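Local coordinates for heme oxygenase (PDB 5KZL), which probably catalyses the oxidative opening of heme to biliverdin, releasing iron and carbon monoxide, at residues L79-A84 with V131-D136; L85-Q90 with G158-E163; K72-P77 with R178-S183; K66-L71 with Q121-A126. The protein carries 1 engineered substitution. All coordinates share one frame; numbering follows the deposited sequence.

Interaction 1 of 4, residues L79-A84 with V131-D136; sequences LYRKNA and VRYLGD. With HEM (protoporphyrin IX containing Fe), chain B.
In the heme oxygenase fold, helix 125-151 lines the heme, and Tyr133 on this helix meets Leu79 and Arg81 just ahead of helix 82-93. Leu79 CB sits over one face of the Tyr133 ring, 3.9 Å from its centroid and 17° off the normal, which qualifies as a CH-pi contact. The leucine tip adds to it, CD1 reaching Tyr133 CB at 3.6 Å. Arg81 arrives differently: its CG comes to the ring edge, 4.1 Å from Tyr133 CE1. Beyond CG the arginine chain bends twice (chi2 -70°, chi3 79°), which folds NE back to donate to Leu79 O at 2.9 Å, from above that carbonyl's plane. Its NH2 is held by the backbone oxygens of Phe161 and Glu163. The hydroxyl of Tyr133 lies against Tyr80 CD1 and bonds to Glu59 of helix 41-64, while Tyr80 OH bonds to Glu63. Asp136, whose OD2 passes Arg81 CG at 3.8 Å, also bonds Tyr55 through OD2. Its OD1 offers the syn lone pair to Arg132 NH2 in a salt bridge of 2.9 Å. Gly135 lies against the porphyrin, its CA 3.2 Å from C4A of the heme, and Gly135 O accepts at 2.7 Å from water 1, itself a ligand of the iron. A helix glycine packed close against the porphyrin, its carbonyl holding the water on the iron, is typical of the distal heme pocket of heme oxygenases.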
# COMPACT_ATOMS: atom_id res chain seq x y z
N LEU A 79 8.79 -5.76 -2.95
CA LEU A 79 7.48 -5.11 -2.88
C LEU A 79 7.51 -3.60 -2.96
O LEU A 79 6.47 -3.01 -3.22
CB LEU A 79 6.74 -5.55 -1.60
CG LEU A 79 6.46 -7.04 -1.44
CD1 LEU A 79 5.98 -7.34 -0.03
CD2 LEU A 79 5.40 -7.51 -2.46
N TYR A 80 8.68 -2.96 -2.70
CA TYR A 80 8.80 -1.49 -2.65
C TYR A 80 8.20 -0.82 -3.87
O TYR A 80 8.37 -1.30 -5.01
CB TYR A 80 10.23 -1.03 -2.38
CG TYR A 80 10.81 -1.39 -1.02
CD1 TYR A 80 10.03 -2.00 -0.04
CD2 TYR A 80 12.14 -1.10 -0.72
CE1 TYR A 80 10.56 -2.33 1.21
CE2 TYR A 80 12.68 -1.43 0.53
CZ TYR A 80 11.90 -2.06 1.47
OH TYR A 80 12.45 -2.34 2.69
N ARG A 81 7.45 0.27 -3.62
CA ARG A 81 6.65 0.99 -4.61
C ARG A 81 7.09 2.41 -4.91
O ARG A 81 6.65 2.96 -5.92
CB ARG A 81 5.15 1.00 -4.19
CG ARG A 81 4.48 -0.37 -3.94
CD ARG A 81 4.27 -1.19 -5.20
NE ARG A 81 5.50 -1.85 -5.65
CZ ARG A 81 5.75 -2.22 -6.91
NH1 ARG A 81 6.89 -2.82 -7.23
NH2 ARG A 81 4.84 -2.01 -7.85
N LYS A 82 7.92 3.03 -4.03
CA LYS A 82 8.33 4.44 -4.19
C LYS A 82 8.83 4.77 -5.61
O LYS A 82 8.36 5.74 -6.20
CB LYS A 82 9.38 4.84 -3.12
CG LYS A 82 9.96 6.24 -3.23
CD LYS A 82 11.19 6.35 -2.35
CE LYS A 82 12.27 7.17 -3.01
NZ LYS A 82 13.51 7.17 -2.20
N ASN A 83 9.74 3.93 -6.15
CA ASN A 83 10.29 4.17 -7.49
C ASN A 83 9.28 3.95 -8.61
O ASN A 83 9.29 4.69 -9.59
CB ASN A 83 11.57 3.37 -7.72
CG ASN A 83 12.72 3.86 -6.87
OD1 ASN A 83 12.86 5.04 -6.54
ND2 ASN A 83 13.61 2.95 -6.52
N ALA A 84 8.39 2.96 -8.45
CA ALA A 84 7.32 2.69 -9.42
C ALA A 84 6.38 3.90 -9.47
O ALA A 84 6.04 4.36 -10.56
CB ALA A 84 6.54 1.44 -9.02
N VAL A 131 -1.51 -4.48 4.81
CA VAL A 131 -2.60 -3.70 4.22
C VAL A 131 -2.21 -3.16 2.86
O VAL A 131 -2.95 -3.38 1.91
CB VAL A 131 -3.16 -2.60 5.16
CG1 VAL A 131 -4.26 -1.81 4.46
CG2 VAL A 131 -3.70 -3.21 6.44
N ARG A 132 -1.07 -2.49 2.76
CA ARG A 132 -0.62 -1.97 1.47
C ARG A 132 0.01 -3.06 0.55
O ARG A 132 -0.54 -3.30 -0.52
CB ARG A 132 0.32 -0.74 1.63
CG ARG A 132 -0.41 0.58 2.02
CD ARG A 132 -1.72 0.95 1.26
NE ARG A 132 -1.63 0.74 -0.20
CZ ARG A 132 -2.63 0.86 -1.07
NH1 ARG A 132 -3.84 1.25 -0.66
NH2 ARG A 132 -2.44 0.58 -2.35
N TYR A 133 1.15 -3.68 0.91
CA TYR A 133 1.81 -4.61 -0.04
C TYR A 133 1.05 -5.85 -0.39
O TYR A 133 1.04 -6.22 -1.56
CB TYR A 133 3.20 -5.02 0.42
CG TYR A 133 4.18 -3.88 0.60
CD1 TYR A 133 4.31 -2.88 -0.36
CD2 TYR A 133 5.05 -3.86 1.69
CE1 TYR A 133 5.24 -1.85 -0.22
CE2 TYR A 133 5.99 -2.85 1.84
CZ TYR A 133 6.09 -1.85 0.88
OH TYR A 133 7.00 -0.85 1.06
N LEU A 134 0.42 -6.54 0.61
CA LEU A 134 -0.29 -7.75 0.19
C LEU A 134 -1.50 -7.39 -0.70
O LEU A 134 -1.76 -8.11 -1.65
CB LEU A 134 -0.66 -8.69 1.38
CG LEU A 134 -1.22 -10.06 0.98
CD1 LEU A 134 -0.30 -10.82 -0.00
CD2 LEU A 134 -1.55 -10.89 2.20
N GLY A 135 -2.12 -6.24 -0.44
CA GLY A 135 -3.20 -5.71 -1.28
C GLY A 135 -2.71 -5.41 -2.68
O GLY A 135 -3.36 -5.79 -3.67
N ASP A 136 -1.54 -4.75 -2.78
CA ASP A 136 -0.92 -4.38 -4.07
C ASP A 136 -0.59 -5.63 -4.89
O ASP A 136 -0.90 -5.71 -6.08
CB ASP A 136 0.38 -3.60 -3.87
CG ASP A 136 0.28 -2.27 -3.17
OD1 ASP A 136 -0.81 -1.65 -3.22
OD2 ASP A 136 1.29 -1.83 -2.61
CHA HEM B . -7.02 -8.50 -1.49
CHB HEM B . -6.01 -4.34 0.54
CHC HEM B . -8.87 -2.21 -2.64
CHD HEM B . -9.09 -6.18 -5.09
C1A HEM B . -6.50 -7.55 -0.68
C2A HEM B . -5.70 -7.84 0.47
C3A HEM B . -5.44 -6.67 1.05
C4A HEM B . -6.04 -5.67 0.28
CMA HEM B . -4.62 -6.42 2.25
CAA HEM B . -5.22 -9.19 0.94
CBA HEM B . -6.30 -9.97 1.72
CGA HEM B . -5.73 -11.20 2.29
O1A HEM B . -5.71 -11.37 3.47
O2A HEM B . -5.27 -12.03 1.52
C1B HEM B . -6.73 -3.36 -0.14
C2B HEM B . -6.79 -1.97 0.28
C3B HEM B . -7.61 -1.40 -0.63
C4B HEM B . -8.03 -2.44 -1.58
CMB HEM B . -6.10 -1.30 1.41
CAB HEM B . -8.05 -0.06 -0.74
CBB HEM B . -7.85 0.63 0.26
C1C HEM B . -9.08 -3.02 -3.69
C2C HEM B . -9.58 -2.65 -4.97
C3C HEM B . -9.63 -3.80 -5.67
C4C HEM B . -9.13 -4.86 -4.83
CMC HEM B . -9.96 -1.24 -5.44
CAC HEM B . -10.09 -3.90 -7.03
CBC HEM B . -9.76 -4.90 -7.75
C1D HEM B . -8.63 -7.17 -4.25
C2D HEM B . -8.68 -8.61 -4.59
C3D HEM B . -8.08 -9.24 -3.61
C4D HEM B . -7.68 -8.20 -2.65
CMD HEM B . -9.23 -9.21 -5.84
CAD HEM B . -7.92 -10.73 -3.49
CBD HEM B . -6.87 -11.29 -4.38
CGD HEM B . -6.70 -12.77 -4.23
O1D HEM B . -7.13 -13.34 -3.30
O2D HEM B . -6.10 -13.34 -5.08
NA HEM B . -6.69 -6.22 -0.71
NB HEM B . -7.49 -3.51 -1.16
NC HEM B . -8.85 -4.32 -3.67
ND HEM B . -8.02 -7.00 -3.10
FE HEM B . -7.78 -5.31 -2.17
O HOH W 1 -5.94 -4.90 -3.45

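Interaction 2 of 4, residues L85-Q90 with G158-E163; sequences LLEDLQ and GISFYE
Asp88 of helix 82-93 receives the start of the 3-10 turn 160-162, joining the two in the all-helical heme oxygenase fold. Among the direct hydrogen bonds, Ser160 N reaches Asp88 OD1 at 2.8 Å on the syn lone pair. Phe161 N meets Asp88 OD2, also at 2.8 Å, with a straighter N-H...O angle of 159° but 27° out of the carboxylate plane. A backbone N-H plus a water on each oxygen holds the rotation of this buried carboxylate.

The apolar contact lies one helical turn earlier. Leu85 CD2 covers a face of the Phe161 ring, 4.0 Å from the centroid, a CH-pi contact whose closest pair is Leu85 CD2 and Phe161 CD1 at 3.6 Å. With CG anti to the backbone N (chi1 177°), the phenylalanine runs alongside the leucine, pointing the same way; its ring also meets that of Phe51.

Water completes the polar layer. Water 2 donates to both Glu87 OE2 and Asp88 OD1, the latter at 2.7 Å, and water 3 links Ser160 OG to Glu87 OE1, weakly at the glutamate. Water 4 bridges back to the loop, giving one hydrogen to Asp88 OD2 at 2.9 Å and the other to Gly158 O at 2.6 Å.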
# COMPACT_ATOMS: atom_id res chain seq x y z
N LEU A 85 6.04 4.46 -8.28
CA LEU A 85 5.20 5.66 -8.15
C LEU A 85 5.82 6.88 -8.82
O LEU A 85 5.12 7.56 -9.59
CB LEU A 85 4.83 5.92 -6.68
CG LEU A 85 3.77 4.93 -6.17
CD1 LEU A 85 3.75 4.84 -4.69
CD2 LEU A 85 2.38 5.29 -6.71
N LEU A 86 7.12 7.11 -8.60
CA LEU A 86 7.87 8.21 -9.24
C LEU A 86 7.78 8.13 -10.75
O LEU A 86 7.57 9.15 -11.42
CB LEU A 86 9.36 8.16 -8.84
CG LEU A 86 9.70 8.84 -7.55
CD1 LEU A 86 11.15 8.55 -7.18
CD2 LEU A 86 9.36 10.38 -7.58
N GLU A 87 7.94 6.91 -11.29
CA GLU A 87 7.87 6.66 -12.73
C GLU A 87 6.48 6.98 -13.29
O GLU A 87 6.37 7.70 -14.27
CB GLU A 87 8.29 5.23 -13.05
CG GLU A 87 8.54 5.05 -14.53
CD GLU A 87 8.89 3.63 -14.89
OE1 GLU A 87 10.07 3.24 -14.73
OE2 GLU A 87 7.98 2.90 -15.34
N ASP A 88 5.41 6.51 -12.61
CA ASP A 88 4.04 6.82 -13.05
C ASP A 88 3.79 8.32 -12.94
O ASP A 88 3.19 8.88 -13.85
CB ASP A 88 2.99 6.02 -12.24
CG ASP A 88 3.04 4.53 -12.51
OD1 ASP A 88 3.67 4.13 -13.52
OD2 ASP A 88 2.46 3.77 -11.73
N LEU A 89 4.28 8.97 -11.87
CA LEU A 89 4.13 10.41 -11.71
C LEU A 89 4.80 11.19 -12.85
O LEU A 89 4.23 12.13 -13.39
CB LEU A 89 4.61 10.89 -10.34
CG LEU A 89 3.64 10.56 -9.20
CD1 LEU A 89 4.36 10.59 -7.89
CD2 LEU A 89 2.45 11.53 -9.20
N GLN A 90 6.00 10.74 -13.28
CA GLN A 90 6.66 11.36 -14.42
C GLN A 90 5.79 11.16 -15.70
O GLN A 90 5.70 12.09 -16.50
CB GLN A 90 8.07 10.77 -14.62
CG GLN A 90 8.94 11.46 -15.70
CD GLN A 90 8.57 11.08 -17.12
OE1 GLN A 90 8.36 9.90 -17.45
NE2 GLN A 90 8.44 12.07 -18.01
N GLY A 158 2.42 4.29 -17.50
CA GLY A 158 1.65 4.81 -16.38
C GLY A 158 1.04 3.79 -15.44
O GLY A 158 0.10 4.13 -14.73
N ILE A 159 1.55 2.55 -15.43
CA ILE A 159 1.02 1.48 -14.57
C ILE A 159 2.14 0.77 -13.81
O ILE A 159 1.89 -0.33 -13.32
CB ILE A 159 0.20 0.44 -15.40
CG1 ILE A 159 1.05 -0.14 -16.58
CG2 ILE A 159 -1.14 1.03 -15.85
CD1 ILE A 159 0.60 -1.47 -17.13
N SER A 160 3.37 1.37 -13.69
CA SER A 160 4.47 0.73 -12.96
C SER A 160 4.07 0.39 -11.52
O SER A 160 4.48 -0.65 -11.01
CB SER A 160 5.74 1.58 -13.00
OG SER A 160 6.81 0.90 -12.35
N PHE A 161 3.20 1.21 -10.90
CA PHE A 161 2.75 0.95 -9.53
C PHE A 161 2.16 -0.44 -9.32
O PHE A 161 2.28 -1.00 -8.24
CB PHE A 161 1.78 2.05 -9.08
CG PHE A 161 1.16 1.87 -7.71
CD1 PHE A 161 1.97 1.75 -6.57
CD2 PHE A 161 -0.22 1.89 -7.54
CE1 PHE A 161 1.39 1.63 -5.30
CE2 PHE A 161 -0.80 1.79 -6.26
CZ PHE A 161 0.02 1.67 -5.15
N TYR A 162 1.52 -1.00 -10.35
CA TYR A 162 0.87 -2.31 -10.25
C TYR A 162 1.74 -3.49 -10.63
O TYR A 162 1.27 -4.63 -10.56
CB TYR A 162 -0.40 -2.32 -11.11
CG TYR A 162 -1.31 -1.15 -10.82
CD1 TYR A 162 -2.04 -1.09 -9.64
CD2 TYR A 162 -1.43 -0.10 -11.72
CE1 TYR A 162 -2.84 0.01 -9.35
CE2 TYR A 162 -2.24 1.00 -11.44
CZ TYR A 162 -2.96 1.04 -10.26
OH TYR A 162 -3.75 2.12 -9.97
N GLU A 163 2.99 -3.23 -11.06
CA GLU A 163 3.89 -4.28 -11.53
C GLU A 163 5.09 -4.53 -10.61
O GLU A 163 5.69 -3.58 -10.06
CB GLU A 163 4.35 -3.96 -12.97
CG GLU A 163 3.22 -3.77 -13.95
CD GLU A 163 3.70 -3.78 -15.39
OE1 GLU A 163 4.80 -3.25 -15.64
OE2 GLU A 163 2.98 -4.31 -16.26
O HOH W 2 5.31 4.25 -15.63
O HOH W 3 9.33 1.63 -12.60
O HOH W 4 -0.35 4.27 -12.16

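Interaction 3 of 4, residues K72-P77 with R178-S183; sequences KSIYFP and RTALDS
The Phe76 ring turns its edge to Ala180, whose CB lies near the ring plane, 4.0 Å from CE2. This places the loop between helices 41-64 and 82-93 against helix 170-183 of the heme oxygenase fold. The same phenylalanine meets Phe173, on that helix too, in an edge-to-face (T-shaped) pair. One residue earlier, the Tyr75 ring carries Pro77 CD over the centre of one face, 3.8 Å above its plane, a contact within the loop itself.

Ala180 CB is the hub of the apolar part. Ile74 CG2 approaches it to 3.8 Å, and Ser73 O comes within 3.6 Å of the same methyl. The torsion of Ile74 (chi1 57°) sets CG1 between the backbone N and the carbonyl carbon, leaving CG2 as the branch directed at the helix. That methyl also touches Leu181 CD2, at a longer 4.4 Å. Ile74 additionally rests on Ala126 of helix 125-151, and the side chain of Leu181 is about 7 Å from the heme.

A polar seam borders the hub. Ser73 OG donates to Ser183 OG at 3.3 Å, a weak bond. Ser183 is held more firmly by its own segment: OG donates to Ala180 O at 2.7 Å, only 16° from the carbonyl plane, and Ser183 N gives that same oxygen a second donor.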
# COMPACT_ATOMS: atom_id res chain seq x y z
N LYS A 72 12.17 -9.09 10.57
CA LYS A 72 13.20 -9.78 9.79
C LYS A 72 12.66 -10.72 8.70
O LYS A 72 13.08 -10.62 7.55
CB LYS A 72 14.17 -10.53 10.72
CG LYS A 72 15.54 -9.90 10.79
CD LYS A 72 16.53 -10.78 11.53
CE LYS A 72 17.73 -9.99 12.00
NZ LYS A 72 18.81 -10.88 12.52
N SER A 73 11.69 -11.59 9.04
CA SER A 73 11.12 -12.55 8.08
C SER A 73 10.15 -11.93 7.04
O SER A 73 9.77 -12.64 6.10
CB SER A 73 10.47 -13.73 8.80
OG SER A 73 9.50 -13.27 9.72
N ILE A 74 9.80 -10.64 7.17
CA ILE A 74 8.96 -9.96 6.15
C ILE A 74 9.78 -8.86 5.47
O ILE A 74 9.23 -7.90 4.92
CB ILE A 74 7.54 -9.51 6.60
CG1 ILE A 74 7.58 -8.56 7.82
CG2 ILE A 74 6.62 -10.75 6.83
CD1 ILE A 74 6.37 -7.63 7.99
N TYR A 75 11.10 -9.01 5.46
CA TYR A 75 11.98 -8.06 4.77
C TYR A 75 11.86 -8.39 3.29
O TYR A 75 12.44 -9.37 2.80
CB TYR A 75 13.43 -8.17 5.29
CG TYR A 75 14.44 -7.35 4.51
CD1 TYR A 75 14.28 -5.98 4.35
CD2 TYR A 75 15.60 -7.94 4.01
CE1 TYR A 75 15.21 -5.22 3.64
CE2 TYR A 75 16.54 -7.20 3.30
CZ TYR A 75 16.34 -5.84 3.11
OH TYR A 75 17.31 -5.11 2.46
N PHE A 76 10.99 -7.64 2.60
CA PHE A 76 10.70 -7.88 1.19
C PHE A 76 10.88 -6.63 0.29
O PHE A 76 9.89 -6.08 -0.20
CB PHE A 76 9.27 -8.45 1.03
CG PHE A 76 9.06 -9.87 1.53
CD1 PHE A 76 9.74 -10.94 0.96
CD2 PHE A 76 8.10 -10.14 2.50
CE1 PHE A 76 9.48 -12.25 1.37
CE2 PHE A 76 7.85 -11.45 2.92
CZ PHE A 76 8.55 -12.50 2.36
N PRO A 77 12.13 -6.23 -0.03
CA PRO A 77 12.35 -5.07 -0.92
C PRO A 77 11.72 -5.25 -2.30
O PRO A 77 11.52 -4.26 -2.99
CB PRO A 77 13.87 -4.97 -1.04
CG PRO A 77 14.40 -5.68 0.15
CD PRO A 77 13.41 -6.76 0.49
N ARG A 178 2.19 -14.86 3.06
CA ARG A 178 1.27 -15.24 4.14
C ARG A 178 1.93 -16.24 5.09
O ARG A 178 1.77 -16.13 6.30
CB ARG A 178 -0.07 -15.77 3.59
CG ARG A 178 -0.82 -14.73 2.78
CD ARG A 178 -2.15 -15.28 2.32
NE ARG A 178 -3.14 -15.19 3.41
CZ ARG A 178 -3.79 -16.22 3.94
NH1 ARG A 178 -3.62 -17.44 3.45
NH2 ARG A 178 -4.67 -16.02 4.92
N THR A 179 2.76 -17.17 4.55
CA THR A 179 3.56 -18.11 5.36
C THR A 179 4.51 -17.29 6.25
O THR A 179 4.65 -17.61 7.44
CB THR A 179 4.28 -19.15 4.48
OG1 THR A 179 3.31 -19.90 3.74
CG2 THR A 179 5.10 -20.15 5.31
N ALA A 180 5.14 -16.22 5.68
CA ALA A 180 6.05 -15.32 6.41
C ALA A 180 5.32 -14.62 7.57
O ALA A 180 5.89 -14.58 8.67
CB ALA A 180 6.69 -14.30 5.46
N LEU A 181 4.05 -14.15 7.36
CA LEU A 181 3.22 -13.53 8.40
C LEU A 181 3.00 -14.54 9.53
O LEU A 181 3.13 -14.19 10.71
CB LEU A 181 1.85 -13.12 7.86
CG LEU A 181 1.79 -11.88 6.98
CD1 LEU A 181 0.34 -11.63 6.55
CD2 LEU A 181 2.30 -10.64 7.72
N ASP A 182 2.72 -15.79 9.17
CA ASP A 182 2.47 -16.85 10.15
C ASP A 182 3.73 -17.26 10.93
O ASP A 182 3.60 -17.83 12.02
CB ASP A 182 1.81 -18.05 9.47
CG ASP A 182 0.38 -17.80 9.06
OD1 ASP A 182 -0.19 -16.77 9.47
OD2 ASP A 182 -0.19 -18.67 8.34
N SER A 183 4.92 -16.95 10.39
CA SER A 183 6.23 -17.25 10.98
C SER A 183 6.65 -16.19 11.99
O SER A 183 7.58 -16.42 12.76
CB SER A 183 7.30 -17.38 9.90
OG SER A 183 7.87 -16.14 9.49

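Interaction 4 of 4, residues K66-L71 with Q121-A126; sequences KNNLVL and QPELLA
Asn68 ND2 donates to Glu123 OE2 across 3.0 Å, in a nearly straight bond with an N-H...O angle of 178°. The acceptor lies in the amide plane of Asn68, whereas the amide comes at the glutamate from above the carboxylate plane, 53° out of it. Beside this bond, Pro122 CG packs against Asn68 ND2 at 3.8 Å. Val70 crosses the aliphatic part of Glu123 at about a right angle, Val70 CB lying 3.7 Å from Glu123 CG. Leu71 supplies the deeper contact, both methyls lying against the turn's backbone: CD1 reaches Pro122 O at 3.4 Å, and CD2 comes to 3.8 Å from Ala126 N.

The other end of the asparagine amide is tied to its own loop, for Asn68 OD1 accepts from Val70 N at 2.8 Å, an Asx turn, and from Leu71 N at 3.1 Å, completing an Asx motif. The first donor sits above the carbonyl plane and the second lies in it, on a lone pair. With OD1 so gripped, the amide is held in the orientation that aims ND2 at the glutamate. On the other side, the bend of Glu123 at chi2 (74°) brings its carboxylate over to the asparagine.

The contact thus fixes the loop that follows helix 41-64 to the 3-10 turn leading into helix 125-151. Around it, Leu125 rests on helices 41-64 and 105-120, and Leu124 packs on helix 188-210.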
# COMPACT_ATOMS: atom_id res chain seq x y z
N LYS A 66 14.75 -2.95 9.42
CA LYS A 66 14.89 -4.23 8.71
C LYS A 66 15.44 -5.39 9.57
O LYS A 66 15.09 -6.54 9.30
CB LYS A 66 15.71 -4.09 7.41
CG LYS A 66 17.20 -3.81 7.60
CD LYS A 66 17.98 -3.93 6.28
CE LYS A 66 17.76 -2.75 5.38
NZ LYS A 66 18.64 -2.76 4.18
N ASN A 67 16.27 -5.08 10.60
CA ASN A 67 16.84 -6.12 11.47
C ASN A 67 16.06 -6.34 12.76
O ASN A 67 16.46 -7.19 13.56
CB ASN A 67 18.31 -5.90 11.73
CG ASN A 67 19.12 -6.19 10.49
OD1 ASN A 67 18.90 -7.19 9.78
ND2 ASN A 67 20.03 -5.28 10.16
N ASN A 68 14.91 -5.68 12.93
CA ASN A 68 14.01 -5.94 14.04
C ASN A 68 13.66 -7.45 13.98
O ASN A 68 13.41 -7.98 12.89
CB ASN A 68 12.75 -5.09 13.91
CG ASN A 68 11.70 -5.38 14.95
OD1 ASN A 68 10.96 -6.36 14.85
ND2 ASN A 68 11.59 -4.51 15.94
N LEU A 69 13.71 -8.13 15.14
CA LEU A 69 13.48 -9.58 15.21
C LEU A 69 12.12 -10.03 14.71
O LEU A 69 12.02 -11.10 14.12
CB LEU A 69 13.75 -10.14 16.63
CG LEU A 69 15.21 -10.17 17.12
CD1 LEU A 69 15.31 -10.86 18.46
CD2 LEU A 69 16.10 -10.92 16.15
N VAL A 70 11.09 -9.20 14.90
CA VAL A 70 9.76 -9.53 14.41
C VAL A 70 9.67 -9.29 12.90
O VAL A 70 9.16 -10.15 12.19
CB VAL A 70 8.64 -8.85 15.24
CG1 VAL A 70 7.29 -8.92 14.54
CG2 VAL A 70 8.55 -9.46 16.64
N LEU A 71 10.19 -8.15 12.40
CA LEU A 71 10.09 -7.80 10.99
C LEU A 71 11.05 -8.54 10.05
O LEU A 71 10.78 -8.61 8.86
CB LEU A 71 10.24 -6.28 10.77
CG LEU A 71 9.29 -5.34 11.55
CD1 LEU A 71 9.69 -3.90 11.31
CD2 LEU A 71 7.83 -5.54 11.14
N GLN A 121 6.60 1.44 18.17
CA GLN A 121 6.15 0.04 18.09
C GLN A 121 6.47 -0.49 16.69
O GLN A 121 5.53 -0.75 15.93
CB GLN A 121 4.63 -0.07 18.37
CG GLN A 121 4.23 0.06 19.85
CD GLN A 121 4.67 -1.13 20.67
OE1 GLN A 121 4.06 -2.21 20.64
NE2 GLN A 121 5.75 -0.97 21.41
N PRO A 122 7.79 -0.60 16.31
CA PRO A 122 8.15 -1.02 14.93
C PRO A 122 7.54 -2.34 14.47
O PRO A 122 7.28 -2.46 13.27
CB PRO A 122 9.68 -1.06 14.95
CG PRO A 122 10.04 -1.11 16.37
CD PRO A 122 9.01 -0.32 17.08
N GLU A 123 7.21 -3.27 15.39
CA GLU A 123 6.55 -4.54 15.03
C GLU A 123 5.19 -4.29 14.35
O GLU A 123 4.75 -5.10 13.53
CB GLU A 123 6.33 -5.43 16.27
CG GLU A 123 7.63 -5.78 16.99
CD GLU A 123 8.31 -4.70 17.82
OE1 GLU A 123 7.64 -3.72 18.20
OE2 GLU A 123 9.54 -4.82 18.05
N LEU A 124 4.53 -3.17 14.68
CA LEU A 124 3.24 -2.84 14.06
C LEU A 124 3.36 -2.43 12.57
O LEU A 124 2.35 -2.36 11.87
CB LEU A 124 2.46 -1.77 14.86
CG LEU A 124 2.00 -2.13 16.30
CD1 LEU A 124 1.25 -0.96 16.91
CD2 LEU A 124 1.08 -3.35 16.31
N LEU A 125 4.61 -2.21 12.07
CA LEU A 125 4.82 -1.94 10.64
C LEU A 125 4.41 -3.18 9.81
O LEU A 125 4.12 -3.05 8.62
CB LEU A 125 6.28 -1.54 10.34
CG LEU A 125 6.70 -0.15 10.82
CD1 LEU A 125 8.18 0.09 10.54
CD2 LEU A 125 5.84 0.97 10.16
N ALA A 126 4.31 -4.36 10.47
CA ALA A 126 3.81 -5.58 9.82
C ALA A 126 2.41 -5.32 9.27
O ALA A 126 2.08 -5.82 8.20
CB ALA A 126 3.78 -6.76 10.81

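Overall arrangement
From the N terminus, the contacts begin one after another beyond helix 41-64, at 66-71, 72-77, 79-84 and 85-90. The first loop to close is interaction 4, at 121-126; interaction 1 closes at 131-136, interaction 2 at 158-163 and interaction 3 at 178-183. Interaction 4 crosses all the others, interactions 1 and 2 cross each other, and both fall within the span of interaction 3. Interactions 1 and 2 touch through Arg81 and share helix 82-93, while interactions 3 and 4 meet at a probable Tyr75 OH to Lys66 NZ hydrogen bond. Interactions 2 and 4, centres 27 Å apart, occupy opposite sides of the chain's centre. Together they tie 66-90 to helix 125-151, loop segment 158-163 and helix 170-183.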